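Local coordinates for putative peptidoglycan-binding/hydrolysing protein (Peptoclostridium difficile, PDB 5TV7) that probably binds, and may hydrolyse, bacterial cell-wall peptidoglycan, at residues Asn35-Ile40 with Ala67-Glu72. Numbering follows the deposited sequence.
Sequences NAPQEI and ANLMNE
With chi1 at -64°, L69 carries CG opposite its carbonyl carbon, and an extended chi2 of 178° then presents both methyls to the start of helix 38-46. E39 meets it with CG trans to the backbone nitrogen (chi1 -177°), and its extended chain slants across the leucine. L69 CD1 touches P37 CG at 4.0 Å and also lies near I40 CG1, whereas L69 CD2 packs on I40 CD1 at 4.0 Å and on E39 CD, likewise at 4.0 Å. The L69 side chain crosses those of P37 and I40 at about a right angle, and L69 has 69 Å² of its surface buried by the helix start, the largest share here, which marks it as the centre of the contact. The aliphatic part of E72 completes the patch, E72 CG lying 3.9 Å from P37 CG, while E72 OE1 is hydrogen-bonded to the Y31 hydroxyl. Contact across the segments is by van der Waals packing, with 224 Å² buried in all. P37 is the N-cap residue, and a weak backbone hydrogen bond joins I40 N to P37 O (2.9 Å). The loop between strands 60-64 and 78-87 packs on the helix start, with I40, L69 and E72 all touching V63 of strand 60-64 and P37 resting on Y31 of strand 26-32.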
ATOM      1  N   ASN A  35      -8.957   1.966 -16.823  1.00 68.08           N
ATOM      2  CA  ASN A  35      -8.010   2.948 -17.400  1.00 68.93           C
ATOM      3  C   ASN A  35      -6.538   2.618 -17.164  1.00 65.25           C
ATOM      4  O   ASN A  35      -5.669   3.168 -17.840  1.00 65.43           O
ATOM      5  CB  ASN A  35      -8.268   4.352 -16.838  1.00 69.45           C
ATOM      6  CG  ASN A  35      -9.623   4.907 -17.226  1.00 73.65           C
ATOM      7  OD1 ASN A  35     -10.243   5.638 -16.456  1.00 74.72           O
ATOM      8  ND2 ASN A  35     -10.096   4.558 -18.416  1.00 77.70           N
ATOM      9  N   ALA A  36      -6.259   1.737 -16.205  1.00 62.12           N
ATOM     10  CA  ALA A  36      -4.876   1.418 -15.839  1.00 59.93           C
ATOM     11  C   ALA A  36      -4.060   0.817 -16.978  1.00 62.49           C
ATOM     12  O   ALA A  36      -4.621   0.180 -17.871  1.00 64.75           O
ATOM     13  CB  ALA A  36      -4.845   0.475 -14.638  1.00 56.05           C
ATOM     14  N   PRO A  37      -2.724   1.030 -16.955  1.00 62.98           N
ATOM     15  CA  PRO A  37      -1.881   0.394 -17.968  1.00 65.67           C
ATOM     16  C   PRO A  37      -2.069  -1.115 -17.881  1.00 66.08           C
ATOM     17  O   PRO A  37      -2.333  -1.642 -16.791  1.00 62.49           O
ATOM     18  CB  PRO A  37      -0.458   0.798 -17.560  1.00 64.44           C
ATOM     19  CG  PRO A  37      -0.622   2.036 -16.747  1.00 62.41           C
ATOM     20  CD  PRO A  37      -1.947   1.910 -16.058  1.00 60.40           C
ATOM     21  N   GLN A  38      -1.926  -1.806 -19.007  1.00 70.02           N
ATOM     22  CA  GLN A  38      -2.170  -3.245 -19.052  1.00 71.74           C
ATOM     23  C   GLN A  38      -1.336  -4.063 -18.065  1.00 68.57           C
ATOM     24  O   GLN A  38      -1.827  -5.035 -17.504  1.00 67.42           O
ATOM     25  CB  GLN A  38      -1.982  -3.788 -20.473  1.00 76.94           C
ATOM     26  CG  GLN A  38      -2.496  -5.209 -20.642  1.00 79.26           C
ATOM     27  CD  GLN A  38      -3.973  -5.349 -20.298  1.00 79.67           C
ATOM     28  OE1 GLN A  38      -4.764  -4.427 -20.509  1.00 80.39           O
ATOM     29  NE2 GLN A  38      -4.353  -6.509 -19.776  1.00 80.14           N
ATOM     30  N   GLU A  39      -0.083  -3.676 -17.863  1.00 69.11           N
ATOM     31  CA  GLU A  39       0.789  -4.370 -16.912  1.00 69.08           C
ATOM     32  C   GLU A  39       0.224  -4.262 -15.481  1.00 63.13           C
ATOM     33  O   GLU A  39       0.345  -5.193 -14.671  1.00 58.81           O
ATOM     34  CB  GLU A  39       2.203  -3.805 -17.000  1.00 73.93           C
ATOM     35  CG  GLU A  39       3.211  -4.501 -16.104  1.00 77.32           C
ATOM     36  CD  GLU A  39       4.651  -4.145 -16.434  1.00 83.88           C
ATOM     37  OE1 GLU A  39       4.925  -3.683 -17.571  1.00 89.49           O
ATOM     38  OE2 GLU A  39       5.520  -4.355 -15.556  1.00 87.00           O
ATOM     39  N   ILE A  40      -0.411  -3.125 -15.201  1.00 59.87           N
ATOM     40  CA  ILE A  40      -1.065  -2.875 -13.921  1.00 55.70           C
ATOM     41  C   ILE A  40      -2.391  -3.651 -13.875  1.00 56.10           C
ATOM     42  O   ILE A  40      -2.750  -4.198 -12.838  1.00 53.44           O
ATOM     43  CB  ILE A  40      -1.274  -1.356 -13.694  1.00 54.17           C
ATOM     44  CG1 ILE A  40       0.079  -0.625 -13.711  1.00 54.56           C
ATOM     45  CG2 ILE A  40      -2.013  -1.082 -12.393  1.00 51.86           C
ATOM     46  CD1 ILE A  40       1.091  -1.122 -12.689  1.00 52.19           C
ATOM     47  N   ALA A  67       7.652   2.628  -9.991  1.00 71.59           N
ATOM     48  CA  ALA A  67       7.290   1.424 -10.756  1.00 73.06           C
ATOM     49  C   ALA A  67       7.797   1.502 -12.196  1.00 78.76           C
ATOM     50  O   ALA A  67       7.684   2.538 -12.856  1.00 79.10           O
ATOM     51  CB  ALA A  67       5.784   1.204 -10.745  1.00 70.00           C
ATOM     52  N   ASN A  68       8.339   0.384 -12.674  1.00 84.74           N
ATOM     53  CA  ASN A  68       8.916   0.294 -14.014  1.00 90.01           C
ATOM     54  C   ASN A  68       7.877  -0.057 -15.090  1.00 91.94           C
ATOM     55  O   ASN A  68       7.608  -1.234 -15.350  1.00 91.15           O
ATOM     56  CB  ASN A  68      10.052  -0.738 -14.012  1.00 92.63           C
ATOM     57  CG  ASN A  68      10.744  -0.856 -15.354  1.00 98.25           C
ATOM     58  OD1 ASN A  68      10.690   0.058 -16.178  1.00101.50           O
ATOM     59  ND2 ASN A  68      11.410  -1.980 -15.576  1.00101.57           N
ATOM     60  N   LEU A  69       7.299   0.978 -15.700  1.00 94.76           N
ATOM     61  CA  LEU A  69       6.341   0.828 -16.799  1.00 97.01           C
ATOM     62  C   LEU A  69       7.009   1.381 -18.055  1.00105.68           C
ATOM     63  O   LEU A  69       7.555   2.486 -18.036  1.00108.54           O
ATOM     64  CB  LEU A  69       5.036   1.570 -16.503  1.00 92.27           C
ATOM     65  CG  LEU A  69       4.225   1.070 -15.301  1.00 86.84           C
ATOM     66  CD1 LEU A  69       2.991   1.939 -15.097  1.00 84.42           C
ATOM     67  CD2 LEU A  69       3.837  -0.397 -15.462  1.00 86.56           C
HETATM   68  N   MSE A  70       6.955   0.618 -19.143  1.00112.53           N
HETATM   69  CA  MSE A  70       7.630   1.011 -20.386  1.00121.98           C
HETATM   70  C   MSE A  70       6.921   2.114 -21.131  1.00122.99           C
HETATM   71  O   MSE A  70       7.545   3.123 -21.475  1.00125.65           O
HETATM   72  CB  MSE A  70       7.817  -0.219 -21.286  1.00130.24           C
HETATM   73  CG  MSE A  70       9.212  -0.246 -21.911  1.00140.16           C
HETATM   74 SE   MSE A  70      10.547  -0.852 -20.590  1.00144.25          SE
HETATM   75  CE  MSE A  70      10.749  -2.726 -21.172  1.00146.23           C
ATOM     76  N   ASN A  71       5.623   1.938 -21.380  1.00119.90           N
ATOM     77  CA  ASN A  71       4.826   2.917 -22.132  1.00121.80           C
ATOM     78  C   ASN A  71       3.550   3.308 -21.385  1.00116.17           C
ATOM     79  O   ASN A  71       2.446   2.937 -21.784  1.00115.98           O
ATOM     80  CB  ASN A  71       4.478   2.351 -23.516  1.00127.54           C
ATOM     81  CG  ASN A  71       5.709   2.049 -24.354  1.00134.31           C
ATOM     82  OD1 ASN A  71       6.713   2.761 -24.295  1.00136.12           O
ATOM     83  ND2 ASN A  71       5.626   0.999 -25.162  1.00139.08           N
ATOM     84  N   GLU A  72       3.722   4.067 -20.304  1.00109.42           N
ATOM     85  CA  GLU A  72       2.611   4.541 -19.473  1.00105.63           C
ATOM     86  C   GLU A  72       2.222   5.962 -19.875  1.00104.55           C
ATOM     87  O   GLU A  72       3.089   6.835 -19.979  1.00104.89           O
ATOM     88  CB  GLU A  72       3.027   4.544 -17.994  1.00102.26           C
ATOM     89  CG  GLU A  72       1.942   4.999 -17.015  1.00 99.67           C
ATOM     90  CD  GLU A  72       2.450   5.187 -15.587  1.00 97.09           C
ATOM     91  OE1 GLU A  72       1.614   5.389 -14.678  1.00 90.30           O
ATOM     92  OE2 GLU A  72       3.680   5.132 -15.364  1.00 98.99           O
TER